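Local atomic coordinates of response regulator aspartate phosphatase H (Bacillus subtilis, PDB entry 3Q15), a protein that dephosphorylates the sporulation phosphotransferase Spo0F and also acts on the response regulator ComA, helping to keep competence and sporulation apart in time. Residues 29-34 and 60-65; 155-160 and 193-198; 302-307 and 316-321. All coordinates share one frame; numbering follows the deposited sequence.

Contact 1: residues 29-34 and 60-65; sequences PDAEIL and FRHQLM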
ATOM      1  N   PRO A  29      -0.750  15.889 -37.737  1.00 62.72           N
ATOM      2  CA  PRO A  29      -0.449  17.261 -37.307  1.00 64.18           C
ATOM      3  C   PRO A  29      -0.236  17.364 -35.797  1.00 59.85           C
ATOM      4  O   PRO A  29       0.774  17.904 -35.353  1.00 60.17           O
ATOM      5  CB  PRO A  29      -1.705  18.033 -37.717  1.00 67.99           C
ATOM      6  CG  PRO A  29      -2.235  17.275 -38.883  1.00 69.88           C
ATOM      7  CD  PRO A  29      -1.964  15.828 -38.568  1.00 66.89           C
ATOM      8  N   ASP A  30      -1.179  16.847 -35.020  1.00 57.48           N
ATOM      9  CA  ASP A  30      -1.071  16.889 -33.565  1.00 55.46           C
ATOM     10  C   ASP A  30       0.138  16.100 -33.053  1.00 54.38           C
ATOM     11  O   ASP A  30       0.896  16.589 -32.211  1.00 52.16           O
ATOM     12  CB  ASP A  30      -2.359  16.376 -32.920  1.00 56.30           C
ATOM     13  CG  ASP A  30      -3.556  17.253 -33.236  1.00 62.49           C
ATOM     14  OD1 ASP A  30      -3.435  18.493 -33.103  1.00 66.97           O
ATOM     15  OD2 ASP A  30      -4.611  16.709 -33.627  1.00 60.57           O
ATOM     16  N   ALA A  31       0.316  14.885 -33.563  1.00 51.91           N
ATOM     17  CA  ALA A  31       1.447  14.055 -33.160  1.00 49.64           C
ATOM     18  C   ALA A  31       2.777  14.764 -33.410  1.00 53.03           C
ATOM     19  O   ALA A  31       3.690  14.688 -32.590  1.00 56.03           O
ATOM     20  CB  ALA A  31       1.412  12.710 -33.876  1.00 43.09           C
ATOM     21  N   GLU A  32       2.879  15.458 -34.541  1.00 50.19           N
ATOM     22  CA  GLU A  32       4.105  16.172 -34.882  1.00 54.48           C
ATOM     23  C   GLU A  32       4.372  17.321 -33.909  1.00 55.18           C
ATOM     24  O   GLU A  32       5.504  17.522 -33.469  1.00 55.32           O
ATOM     25  CB  GLU A  32       4.053  16.687 -36.322  1.00 59.89           C
ATOM     26  CG  GLU A  32       4.086  15.591 -37.379  1.00 63.59           C
ATOM     27  CD  GLU A  32       5.404  14.831 -37.405  1.00 67.46           C
ATOM     28  OE1 GLU A  32       6.356  15.247 -36.711  1.00 69.25           O
ATOM     29  OE2 GLU A  32       5.490  13.813 -38.123  1.00 67.68           O
ATOM     30  N   ILE A  33       3.328  18.073 -33.578  1.00 55.35           N
ATOM     31  CA  ILE A  33       3.450  19.157 -32.611  1.00 56.40           C
ATOM     32  C   ILE A  33       3.982  18.637 -31.278  1.00 54.24           C
ATOM     33  O   ILE A  33       4.993  19.119 -30.766  1.00 53.87           O
ATOM     34  CB  ILE A  33       2.098  19.867 -32.384  1.00 59.86           C
ATOM     35  CG1 ILE A  33       1.621  20.529 -33.678  1.00 62.58           C
ATOM     36  CG2 ILE A  33       2.211  20.898 -31.268  1.00 60.63           C
ATOM     37  CD1 ILE A  33       0.270  21.205 -33.562  1.00 64.63           C
ATOM     38  N   LEU A  34       3.300  17.641 -30.723  1.00 51.20           N
ATOM     39  CA  LEU A  34       3.691  17.085 -29.434  1.00 49.90           C
ATOM     40  C   LEU A  34       5.085  16.461 -29.471  1.00 50.01           C
ATOM     41  O   LEU A  34       5.859  16.608 -28.528  1.00 50.75           O
ATOM     42  CB  LEU A  34       2.646  16.081 -28.945  1.00 49.40           C
ATOM     43  CG  LEU A  34       1.336  16.748 -28.515  1.00 50.73           C
ATOM     44  CD1 LEU A  34       0.230  15.725 -28.316  1.00 52.68           C
ATOM     45  CD2 LEU A  34       1.545  17.578 -27.256  1.00 47.70           C
ATOM     46  N   PHE A  60       9.636   5.451 -32.594  1.00 47.31           N
ATOM     47  CA  PHE A  60       9.492   4.310 -33.490  1.00 50.30           C
ATOM     48  C   PHE A  60       8.016   4.072 -33.790  1.00 48.86           C
ATOM     49  O   PHE A  60       7.629   3.843 -34.937  1.00 48.94           O
ATOM     50  CB  PHE A  60      10.127   3.064 -32.864  1.00 48.50           C
ATOM     51  CG  PHE A  60      10.109   1.849 -33.755  1.00 46.41           C
ATOM     52  CD1 PHE A  60      11.000   1.734 -34.809  1.00 45.26           C
ATOM     53  CD2 PHE A  60       9.216   0.815 -33.522  1.00 45.50           C
ATOM     54  CE1 PHE A  60      10.989   0.616 -35.628  1.00 46.58           C
ATOM     55  CE2 PHE A  60       9.200  -0.306 -34.336  1.00 47.16           C
ATOM     56  CZ  PHE A  60      10.089  -0.406 -35.390  1.00 46.91           C
ATOM     57  N   ARG A  61       7.198   4.134 -32.747  1.00 43.73           N
ATOM     58  CA  ARG A  61       5.759   3.972 -32.892  1.00 43.03           C
ATOM     59  C   ARG A  61       5.200   5.076 -33.785  1.00 46.31           C
ATOM     60  O   ARG A  61       4.327   4.831 -34.615  1.00 49.57           O
ATOM     61  CB  ARG A  61       5.085   3.993 -31.518  1.00 41.67           C
ATOM     62  CG  ARG A  61       3.587   3.779 -31.554  1.00 43.36           C
ATOM     63  CD  ARG A  61       3.218   2.499 -32.291  1.00 43.37           C
ATOM     64  NE  ARG A  61       1.773   2.287 -32.289  1.00 41.44           N
ATOM     65  CZ  ARG A  61       0.945   2.820 -33.179  1.00 42.33           C
ATOM     66  NH1 ARG A  61       1.421   3.588 -34.148  1.00 43.98           N
ATOM     67  NH2 ARG A  61      -0.357   2.584 -33.106  1.00 43.41           N
ATOM     68  N   HIS A  62       5.720   6.288 -33.615  1.00 44.26           N
ATOM     69  CA  HIS A  62       5.318   7.424 -34.437  1.00 48.84           C
ATOM     70  C   HIS A  62       5.646   7.187 -35.909  1.00 53.21           C
ATOM     71  O   HIS A  62       4.875   7.559 -36.794  1.00 55.10           O
ATOM     72  CB  HIS A  62       5.996   8.705 -33.948  1.00 50.25           C
ATOM     73  CG  HIS A  62       5.685   9.911 -34.780  1.00 52.15           C
ATOM     74  ND1 HIS A  62       4.669  10.791 -34.469  1.00 53.92           N
ATOM     75  CD2 HIS A  62       6.256  10.384 -35.914  1.00 55.53           C
ATOM     76  CE1 HIS A  62       4.630  11.753 -35.375  1.00 56.57           C
ATOM     77  NE2 HIS A  62       5.581  11.529 -36.263  1.00 56.50           N
ATOM     78  N   GLN A  63       6.795   6.570 -36.165  1.00 51.59           N
ATOM     79  CA  GLN A  63       7.214   6.285 -37.534  1.00 52.97           C
ATOM     80  C   GLN A  63       6.343   5.193 -38.156  1.00 53.58           C
ATOM     81  O   GLN A  63       6.022   5.240 -39.342  1.00 52.50           O
ATOM     82  CB  GLN A  63       8.690   5.885 -37.581  1.00 52.69           C
ATOM     83  CG  GLN A  63       9.238   5.704 -38.992  1.00 56.51           C
ATOM     84  CD  GLN A  63       9.165   6.979 -39.815  1.00 62.47           C
ATOM     85  OE1 GLN A  63       9.426   8.072 -39.310  1.00 64.02           O
ATOM     86  NE2 GLN A  63       8.800   6.847 -41.088  1.00 65.03           N
ATOM     87  N   LEU A  64       5.962   4.210 -37.347  1.00 52.37           N
ATOM     88  CA  LEU A  64       5.043   3.174 -37.800  1.00 52.72           C
ATOM     89  C   LEU A  64       3.740   3.790 -38.290  1.00 53.90           C
ATOM     90  O   LEU A  64       3.178   3.353 -39.290  1.00 57.45           O
ATOM     91  CB  LEU A  64       4.758   2.170 -36.679  1.00 49.28           C
ATOM     92  CG  LEU A  64       5.848   1.135 -36.395  1.00 49.44           C
ATOM     93  CD1 LEU A  64       5.456   0.242 -35.230  1.00 48.72           C
ATOM     94  CD2 LEU A  64       6.128   0.300 -37.638  1.00 53.43           C
ATOM     95  N   MET A  65       3.262   4.808 -37.580  1.00 53.44           N
ATOM     96  CA  MET A  65       2.032   5.489 -37.969  1.00 55.56           C
ATOM     97  C   MET A  65       2.163   6.108 -39.358  1.00 54.46           C
ATOM     98  O   MET A  65       1.263   5.986 -40.189  1.00 58.65           O
ATOM     99  CB  MET A  65       1.659   6.568 -36.954  1.00 55.02           C
ATOM    100  CG  MET A  65       0.494   7.434 -37.402  1.00 55.50           C
ATOM    101  SD  MET A  65       0.173   8.797 -36.273  1.00 62.09           S
ATOM    102  CE  MET A  65       1.711   9.710 -36.398  1.00 45.90           C
TER

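Contact 2: residues 155-160 and 193-198; sequences KQTHVS and DDFKHY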
ATOM      1  N   LYS A 155       5.025   7.457   3.012  1.00 31.66           N
ATOM      2  CA  LYS A 155       4.885   6.929   4.363  1.00 38.23           C
ATOM      3  C   LYS A 155       3.974   5.706   4.416  1.00 36.52           C
ATOM      4  O   LYS A 155       3.355   5.428   5.442  1.00 37.92           O
ATOM      5  CB  LYS A 155       4.389   8.009   5.334  1.00 41.64           C
ATOM      6  CG  LYS A 155       5.462   8.996   5.764  1.00 47.43           C
ATOM      7  CD  LYS A 155       5.105  10.414   5.351  1.00 53.76           C
ATOM      8  CE  LYS A 155       6.069  11.428   5.948  1.00 58.00           C
ATOM      9  NZ  LYS A 155       5.676  12.830   5.628  1.00 58.16           N
ATOM     10  N   GLN A 156       3.889   4.983   3.304  1.00 35.97           N
ATOM     11  CA  GLN A 156       3.230   3.685   3.290  1.00 33.39           C
ATOM     12  C   GLN A 156       4.349   2.663   3.419  1.00 35.58           C
ATOM     13  O   GLN A 156       4.696   1.964   2.467  1.00 34.55           O
ATOM     14  CB  GLN A 156       2.442   3.483   1.993  1.00 31.20           C
ATOM     15  CG  GLN A 156       1.532   4.654   1.605  1.00 33.80           C
ATOM     16  CD  GLN A 156       0.458   4.933   2.640  1.00 32.46           C
ATOM     17  OE1 GLN A 156       0.670   5.699   3.576  1.00 34.67           O
ATOM     18  NE2 GLN A 156      -0.701   4.305   2.478  1.00 31.43           N
ATOM     19  N   THR A 157       4.915   2.604   4.617  1.00 34.33           N
ATOM     20  CA  THR A 157       6.173   1.915   4.865  1.00 32.37           C
ATOM     21  C   THR A 157       6.081   0.392   4.745  1.00 32.83           C
ATOM     22  O   THR A 157       7.042  -0.252   4.328  1.00 34.73           O
ATOM     23  CB  THR A 157       6.746   2.313   6.247  1.00 32.96           C
ATOM     24  OG1 THR A 157       6.737   3.742   6.375  1.00 32.34           O
ATOM     25  CG2 THR A 157       8.176   1.791   6.419  1.00 30.51           C
ATOM     26  N   HIS A 158       4.936  -0.183   5.110  1.00 34.20           N
ATOM     27  CA  HIS A 158       4.736  -1.628   4.972  1.00 36.06           C
ATOM     28  C   HIS A 158       4.711  -2.033   3.505  1.00 39.36           C
ATOM     29  O   HIS A 158       5.321  -3.029   3.107  1.00 37.62           O
ATOM     30  CB  HIS A 158       3.436  -2.072   5.638  1.00 33.29           C
ATOM     31  CG  HIS A 158       3.484  -2.042   7.131  1.00 37.13           C
ATOM     32  ND1 HIS A 158       4.519  -2.593   7.852  1.00 40.66           N
ATOM     33  CD2 HIS A 158       2.623  -1.529   8.044  1.00 39.97           C
ATOM     34  CE1 HIS A 158       4.298  -2.420   9.143  1.00 40.37           C
ATOM     35  NE2 HIS A 158       3.153  -1.776   9.285  1.00 36.69           N
ATOM     36  N   VAL A 159       3.990  -1.255   2.707  1.00 38.97           N
ATOM     37  CA  VAL A 159       3.886  -1.507   1.278  1.00 38.41           C
ATOM     38  C   VAL A 159       5.237  -1.278   0.622  1.00 37.09           C
ATOM     39  O   VAL A 159       5.618  -1.993  -0.300  1.00 39.42           O
ATOM     40  CB  VAL A 159       2.831  -0.594   0.623  1.00 35.72           C
ATOM     41  CG1 VAL A 159       2.769  -0.844  -0.878  1.00 37.94           C
ATOM     42  CG2 VAL A 159       1.473  -0.828   1.264  1.00 32.62           C
ATOM     43  N   SER A 160       5.963  -0.279   1.109  1.00 32.03           N
ATOM     44  CA  SER A 160       7.300  -0.005   0.612  1.00 33.34           C
ATOM     45  C   SER A 160       8.197  -1.215   0.833  1.00 36.18           C
ATOM     46  O   SER A 160       8.942  -1.622  -0.059  1.00 33.98           O
ATOM     47  CB  SER A 160       7.890   1.211   1.323  1.00 32.07           C
ATOM     48  OG  SER A 160       9.196   1.494   0.851  1.00 34.19           O
ATOM     49  N   ASP A 193      13.515   2.389  10.155  1.00 34.35           N
ATOM     50  CA  ASP A 193      13.640   3.639  10.894  1.00 40.21           C
ATOM     51  C   ASP A 193      12.274   4.291  11.123  1.00 41.76           C
ATOM     52  O   ASP A 193      12.030   4.858  12.187  1.00 39.25           O
ATOM     53  CB  ASP A 193      14.580   4.608  10.172  1.00 40.19           C
ATOM     54  CG  ASP A 193      16.037   4.182  10.250  1.00 42.82           C
ATOM     55  OD1 ASP A 193      16.364   3.276  11.047  1.00 41.49           O
ATOM     56  OD2 ASP A 193      16.862   4.768   9.520  1.00 44.43           O
ATOM     57  N   ASP A 194      11.387   4.191  10.133  1.00 41.71           N
ATOM     58  CA  ASP A 194      10.042   4.760  10.245  1.00 43.26           C
ATOM     59  C   ASP A 194       9.278   4.199  11.440  1.00 41.78           C
ATOM     60  O   ASP A 194       8.404   4.863  11.993  1.00 42.69           O
ATOM     61  CB  ASP A 194       9.235   4.531   8.963  1.00 46.90           C
ATOM     62  CG  ASP A 194       9.543   5.551   7.883  1.00 49.95           C
ATOM     63  OD1 ASP A 194      10.217   6.557   8.180  1.00 45.94           O
ATOM     64  OD2 ASP A 194       9.094   5.346   6.735  1.00 59.09           O
ATOM     65  N   PHE A 195       9.608   2.974  11.834  1.00 38.61           N
ATOM     66  CA  PHE A 195       8.956   2.352  12.980  1.00 38.45           C
ATOM     67  C   PHE A 195       9.844   2.420  14.216  1.00 38.04           C
ATOM     68  O   PHE A 195       9.576   1.759  15.222  1.00 41.67           O
ATOM     69  CB  PHE A 195       8.596   0.899  12.671  1.00 40.70           C
ATOM     70  CG  PHE A 195       7.662   0.742  11.507  1.00 39.46           C
ATOM     71  CD1 PHE A 195       6.312   1.020  11.646  1.00 42.03           C
ATOM     72  CD2 PHE A 195       8.133   0.318  10.275  1.00 38.43           C
ATOM     73  CE1 PHE A 195       5.443   0.879  10.575  1.00 39.18           C
ATOM     74  CE2 PHE A 195       7.271   0.178   9.206  1.00 41.11           C
ATOM     75  CZ  PHE A 195       5.925   0.460   9.355  1.00 40.09           C
ATOM     76  N   LYS A 196      10.902   3.222  14.127  1.00 34.55           N
ATOM     77  CA  LYS A 196      11.850   3.406  15.229  1.00 40.47           C
ATOM     78  C   LYS A 196      12.574   2.114  15.592  1.00 41.20           C
ATOM     79  O   LYS A 196      13.029   1.953  16.722  1.00 44.34           O
ATOM     80  CB  LYS A 196      11.148   3.961  16.472  1.00 43.55           C
ATOM     81  CG  LYS A 196      10.223   5.137  16.206  1.00 45.48           C
ATOM     82  CD  LYS A 196      10.966   6.304  15.591  1.00 51.46           C
ATOM     83  CE  LYS A 196      10.024   7.477  15.372  1.00 56.16           C
ATOM     84  NZ  LYS A 196      10.710   8.646  14.764  1.00 59.19           N
ATOM     85  N   HIS A 197      12.675   1.190  14.640  1.00 41.28           N
ATOM     86  CA  HIS A 197      13.401  -0.048  14.880  1.00 43.67           C
ATOM     87  C   HIS A 197      14.806   0.023  14.302  1.00 42.80           C
ATOM     88  O   HIS A 197      15.157  -0.721  13.387  1.00 45.74           O
ATOM     89  CB  HIS A 197      12.645  -1.242  14.303  1.00 43.40           C
ATOM     90  CG  HIS A 197      11.601  -1.789  15.222  1.00 44.83           C
ATOM     91  ND1 HIS A 197      10.252  -1.660  14.977  1.00 47.60           N
ATOM     92  CD2 HIS A 197      11.709  -2.466  16.389  1.00 48.52           C
ATOM     93  CE1 HIS A 197       9.572  -2.237  15.953  1.00 47.56           C
ATOM     94  NE2 HIS A 197      10.433  -2.734  16.822  1.00 49.50           N
ATOM     95  N   TYR A 198      15.605   0.930  14.846  1.00 39.27           N
ATOM     96  CA  TYR A 198      16.964   1.137  14.368  1.00 43.29           C
ATOM     97  C   TYR A 198      17.796  -0.138  14.476  1.00 42.87           C
ATOM     98  O   TYR A 198      18.662  -0.396  13.642  1.00 40.92           O
ATOM     99  CB  TYR A 198      17.622   2.277  15.145  1.00 44.44           C
ATOM    100  CG  TYR A 198      16.710   3.466  15.336  1.00 49.58           C
ATOM    101  CD1 TYR A 198      16.396   4.303  14.273  1.00 49.51           C
ATOM    102  CD2 TYR A 198      16.153   3.749  16.580  1.00 53.79           C
ATOM    103  CE1 TYR A 198      15.556   5.393  14.444  1.00 51.32           C
ATOM    104  CE2 TYR A 198      15.311   4.839  16.759  1.00 52.58           C
ATOM    105  CZ  TYR A 198      15.019   5.653  15.689  1.00 53.16           C
ATOM    106  OH  TYR A 198      14.185   6.734  15.859  1.00 58.92           O
TER

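Contact 3: residues 302-307 and 316-321; sequences LFLFLQ and ERKIHD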
ATOM      1  N   LEU A 302      20.330  24.150  10.239  1.00 51.87           N
ATOM      2  CA  LEU A 302      20.475  23.139  11.281  1.00 51.00           C
ATOM      3  C   LEU A 302      21.731  23.398  12.118  1.00 48.55           C
ATOM      4  O   LEU A 302      21.719  23.241  13.338  1.00 47.51           O
ATOM      5  CB  LEU A 302      20.519  21.729  10.680  1.00 52.94           C
ATOM      6  CG  LEU A 302      19.226  21.081  10.175  1.00 55.04           C
ATOM      7  CD1 LEU A 302      18.102  21.248  11.186  1.00 51.80           C
ATOM      8  CD2 LEU A 302      18.824  21.654   8.833  1.00 58.56           C
ATOM      9  N   PHE A 303      22.814  23.794  11.459  1.00 47.28           N
ATOM     10  CA  PHE A 303      24.036  24.130  12.176  1.00 47.27           C
ATOM     11  C   PHE A 303      23.790  25.313  13.091  1.00 51.78           C
ATOM     12  O   PHE A 303      24.174  25.294  14.259  1.00 49.40           O
ATOM     13  CB  PHE A 303      25.181  24.448  11.216  1.00 48.74           C
ATOM     14  CG  PHE A 303      25.952  23.239  10.770  1.00 52.48           C
ATOM     15  CD1 PHE A 303      26.658  22.472  11.686  1.00 52.89           C
ATOM     16  CD2 PHE A 303      25.990  22.877   9.435  1.00 53.52           C
ATOM     17  CE1 PHE A 303      27.379  21.358  11.278  1.00 52.82           C
ATOM     18  CE2 PHE A 303      26.709  21.765   9.018  1.00 54.78           C
ATOM     19  CZ  PHE A 303      27.404  21.003   9.942  1.00 52.26           C
ATOM     20  N   LEU A 304      23.146  26.345  12.557  1.00 54.40           N
ATOM     21  CA  LEU A 304      22.877  27.548  13.334  1.00 51.80           C
ATOM     22  C   LEU A 304      21.978  27.246  14.532  1.00 50.17           C
ATOM     23  O   LEU A 304      22.118  27.861  15.591  1.00 48.80           O
ATOM     24  CB  LEU A 304      22.262  28.634  12.452  1.00 52.78           C
ATOM     25  CG  LEU A 304      23.210  29.220  11.404  1.00 56.16           C
ATOM     26  CD1 LEU A 304      22.473  30.174  10.473  1.00 58.24           C
ATOM     27  CD2 LEU A 304      24.387  29.917  12.080  1.00 57.95           C
ATOM     28  N   PHE A 305      21.061  26.298  14.367  1.00 47.38           N
ATOM     29  CA  PHE A 305      20.182  25.923  15.468  1.00 52.08           C
ATOM     30  C   PHE A 305      20.947  25.225  16.590  1.00 56.38           C
ATOM     31  O   PHE A 305      20.670  25.441  17.772  1.00 57.69           O
ATOM     32  CB  PHE A 305      19.031  25.037  14.996  1.00 53.18           C
ATOM     33  CG  PHE A 305      18.087  24.659  16.099  1.00 57.05           C
ATOM     34  CD1 PHE A 305      17.050  25.505  16.459  1.00 57.61           C
ATOM     35  CD2 PHE A 305      18.253  23.473  16.796  1.00 59.26           C
ATOM     36  CE1 PHE A 305      16.184  25.171  17.485  1.00 54.81           C
ATOM     37  CE2 PHE A 305      17.389  23.133  17.823  1.00 58.94           C
ATOM     38  CZ  PHE A 305      16.355  23.986  18.168  1.00 54.77           C
ATOM     39  N   LEU A 306      21.901  24.381  16.212  1.00 51.76           N
ATOM     40  CA  LEU A 306      22.742  23.700  17.185  1.00 52.99           C
ATOM     41  C   LEU A 306      23.495  24.704  18.039  1.00 55.86           C
ATOM     42  O   LEU A 306      23.528  24.588  19.265  1.00 60.09           O
ATOM     43  CB  LEU A 306      23.739  22.771  16.491  1.00 51.07           C
ATOM     44  CG  LEU A 306      23.194  21.451  15.966  1.00 49.37           C
ATOM     45  CD1 LEU A 306      24.338  20.568  15.496  1.00 46.02           C
ATOM     46  CD2 LEU A 306      22.393  20.760  17.051  1.00 51.37           C
ATOM     47  N   GLN A 307      24.110  25.683  17.384  1.00 55.55           N
ATOM     48  CA  GLN A 307      24.848  26.716  18.095  1.00 54.79           C
ATOM     49  C   GLN A 307      23.945  27.424  19.087  1.00 53.57           C
ATOM     50  O   GLN A 307      24.330  27.663  20.230  1.00 55.21           O
ATOM     51  CB  GLN A 307      25.415  27.747  17.119  1.00 59.42           C
ATOM     52  CG  GLN A 307      26.612  27.279  16.323  1.00 62.91           C
ATOM     53  CD  GLN A 307      27.240  28.407  15.530  1.00 65.00           C
ATOM     54  OE1 GLN A 307      26.596  29.419  15.258  1.00 62.71           O
ATOM     55  NE2 GLN A 307      28.504  28.242  15.161  1.00 68.44           N
ATOM     56  N   GLU A 316      17.633  32.416  22.259  1.00 64.07           N
ATOM     57  CA  GLU A 316      16.202  32.270  21.977  1.00 63.84           C
ATOM     58  C   GLU A 316      15.721  33.039  20.748  1.00 60.84           C
ATOM     59  O   GLU A 316      14.806  32.594  20.052  1.00 58.13           O
ATOM     60  CB  GLU A 316      15.372  32.679  23.196  1.00 68.26           C
ATOM     61  CG  GLU A 316      15.491  31.736  24.379  1.00 71.45           C
ATOM     62  CD  GLU A 316      14.777  32.263  25.607  1.00 74.89           C
ATOM     63  OE1 GLU A 316      15.375  33.086  26.329  1.00 78.96           O
ATOM     64  OE2 GLU A 316      13.618  31.859  25.846  1.00 73.41           O
ATOM     65  N   ARG A 317      16.323  34.195  20.488  1.00 59.70           N
ATOM     66  CA  ARG A 317      15.944  34.988  19.323  1.00 64.26           C
ATOM     67  C   ARG A 317      16.343  34.287  18.024  1.00 61.16           C
ATOM     68  O   ARG A 317      15.547  34.199  17.088  1.00 56.29           O
ATOM     69  CB  ARG A 317      16.553  36.392  19.384  1.00 68.19           C
ATOM     70  CG  ARG A 317      16.185  37.278  18.198  1.00 70.88           C
ATOM     71  CD  ARG A 317      16.712  38.696  18.366  1.00 75.22           C
ATOM     72  NE  ARG A 317      16.042  39.404  19.453  1.00 81.17           N
ATOM     73  CZ  ARG A 317      14.962  40.165  19.296  1.00 84.59           C
ATOM     74  NH1 ARG A 317      14.429  40.320  18.090  1.00 85.89           N
ATOM     75  NH2 ARG A 317      14.416  40.773  20.340  1.00 83.01           N
ATOM     76  N   LYS A 318      17.574  33.790  17.969  1.00 62.76           N
ATOM     77  CA  LYS A 318      18.024  33.040  16.804  1.00 62.85           C
ATOM     78  C   LYS A 318      17.102  31.849  16.565  1.00 55.97           C
ATOM     79  O   LYS A 318      16.716  31.569  15.432  1.00 51.82           O
ATOM     80  CB  LYS A 318      19.463  32.556  16.981  1.00 66.11           C
ATOM     81  CG  LYS A 318      20.077  31.966  15.715  1.00 67.86           C
ATOM     82  CD  LYS A 318      20.395  33.048  14.688  1.00 71.05           C
ATOM     83  CE  LYS A 318      21.119  32.475  13.475  1.00 69.92           C
ATOM     84  NZ  LYS A 318      21.584  33.542  12.540  1.00 69.60           N
ATOM     85  N   ILE A 319      16.751  31.156  17.645  1.00 54.40           N
ATOM     86  CA  ILE A 319      15.890  29.982  17.561  1.00 53.32           C
ATOM     87  C   ILE A 319      14.540  30.324  16.942  1.00 54.29           C
ATOM     88  O   ILE A 319      14.047  29.608  16.069  1.00 54.34           O
ATOM     89  CB  ILE A 319      15.670  29.345  18.946  1.00 53.47           C
ATOM     90  CG1 ILE A 319      16.943  28.635  19.406  1.00 56.82           C
ATOM     91  CG2 ILE A 319      14.501  28.371  18.906  1.00 49.48           C
ATOM     92  CD1 ILE A 319      16.774  27.850  20.685  1.00 57.00           C
ATOM     93  N   HIS A 320      13.956  31.426  17.402  1.00 55.61           N
ATOM     94  CA  HIS A 320      12.673  31.894  16.903  1.00 56.28           C
ATOM     95  C   HIS A 320      12.735  32.261  15.425  1.00 53.91           C
ATOM     96  O   HIS A 320      11.809  31.974  14.672  1.00 52.70           O
ATOM     97  CB  HIS A 320      12.194  33.093  17.722  1.00 59.05           C
ATOM     98  CG  HIS A 320      11.004  33.785  17.135  1.00 65.68           C
ATOM     99  ND1 HIS A 320      11.116  34.876  16.297  1.00 70.03           N
ATOM    100  CD2 HIS A 320       9.680  33.542  17.260  1.00 64.29           C
ATOM    101  CE1 HIS A 320       9.910  35.274  15.935  1.00 68.87           C
ATOM    102  NE2 HIS A 320       9.020  34.482  16.503  1.00 65.96           N
ATOM    103  N   ASP A 321      13.824  32.901  15.013  1.00 56.31           N
ATOM    104  CA  ASP A 321      13.990  33.291  13.617  1.00 58.95           C
ATOM    105  C   ASP A 321      14.126  32.067  12.711  1.00 57.10           C
ATOM    106  O   ASP A 321      13.574  32.038  11.609  1.00 56.90           O
ATOM    107  CB  ASP A 321      15.202  34.208  13.444  1.00 63.37           C
ATOM    108  CG  ASP A 321      15.040  35.533  14.167  1.00 70.43           C
ATOM    109  OD1 ASP A 321      16.043  36.025  14.723  1.00 73.08           O
ATOM    110  OD2 ASP A 321      13.915  36.084  14.179  1.00 71.22           O
TER

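Contact 1: residues 29-34 and 60-65
Glu32 and His62 make the polar half of this contact, a single hydrogen bond between the helices 28-41 and 49-67. His62 NE2 donates to Glu32 OE2 over 2.9 Å, with an N-H...O angle of 150°, so the bond is somewhat bent. The two flat groups use each other differently: OE2 lies in the plane of the His62 ring, at its edge, while the ring nitrogen comes to OE2 from well above the carboxylate plane, and the two planes stand almost perpendicular. Glu32 gets there by folding: with chi2 at -66° its chain bends and brings the carboxylate toward the neighbouring helix.

The apolar half centres on Ala31. Its CB sits at the edge of the same ring, 3.7 Å from His62 CE1, and also meets the methyl CE of Met65 at 3.9 Å. Met65 reaches in with a long thioether chain that turns at chi3. The helix segments run roughly antiparallel, their axes 11.6 Å apart, and the His62 side chain reaches across toward helix 28-41.

The other ring nitrogen, ND1, is hydrogen-bonded to Trp19 NE1 on helix 9-24, the remaining helix of the N-terminal three-helix bundle. Both ring nitrogens are thus used, which fixes the rotation of the imidazole. With Trp19 NE1 donating to ND1, the ring is probably neutral and protonated on NE2, a proton the carboxylate would favour.

Contact 2: residues 155-160 and 193-198
Thr157 holds its hydroxyl beside its own backbone N (chi1 -49°), which leaves CG2 anti to that nitrogen, so the two branches part toward Asp194 and Phe195. Thr157 OG1 donates to Asp194 OD2 over 2.9 Å, meeting the oxygen on its anti side and 23° out of the carboxylate plane. The methyl Thr157 CG2 presses against Phe195 CE2 at 3.3 Å.

Phe195 also pairs with His158. The two rings form an offset stack, centroids 4.7 Å apart and planes tilted by 23°: Phe195 CZ lies over one face of the imidazole, toward its rim and 3.3 Å from His158 CE1. ND1 of His158 is hydrogen-bonded across the subunit interface to the Tyr376 hydroxyl of the second subunit, whose Cys374 packs on Phe195. A glycerol, probably from the crystallisation liquor, bonds to Thr157 OG1.

Phe195 lies in the turn that follows helix 178-194, where Lys196, with positive phi, completes a Schellman motif. The start of helix 157-172, within predicted TPR 2 (141-174), meets this turn, within predicted TPR 3 (182-215): the neighbour-to-neighbour packing by which tetratricopeptide repeats stack into a superhelix.

Contact 3: residues 302-307 and 316-321
Phe305 and Ile319 form the buried, apolar part of this contact. Phe305 CE1 touches the methyl CG2 of Ile319 at 3.9 Å and has Ile319 CG1 just as near, so one corner of the ring rests against both branches at the beta carbon. The ring lies there because Phe305 CG is anti to its backbone nitrogen (chi1 -179°), which swings the aromatic group round toward helix 316-328. Backbones approach most closely here too, the CA atoms of Phe305 and Ile319 being 6.3 Å apart.

A second touch, nearer the surface, is between Leu304 and the aliphatic part of Lys318. The lysine chain bends at chi2 (73°) and then runs extended, laying Lys318 CE 4.0 Å from Leu304 CD1, with Leu304 CB almost as close. It is a van der Waals contact, and the ammonium end makes no polar bond to the opposite segment.

Ile319 also packs on Ala308 and Val309, farther along helix 299-310, while Phe305 reaches Cys338 and Ser341 of helix 332-348. Helices 299-310 and 316-328, joined by a short turn, pack side by side as an antiparallel helical hairpin in the large C-terminal TPR domain.

How the contacts relate
The three contacts follow one another along the chain without touching. Contact 1 belongs to the N-terminal three-helix bundle; contact 2, about 44 Å away between centres, joins two predicted TPR repeats and borders the second subunit. Contact 3 lies farther along the C-terminal part, its centre about 30 Å from that of contact 2 and about 56 Å from that of contact 1. Contact 1 is on the opposite side of the chain's centre from both others. The nearest atoms of contacts 2 and 3 are still about 15 Å apart. A glycerol, probably from the crystallisation liquor, lies about 3 Å from the side chain of Thr157 in contact 2.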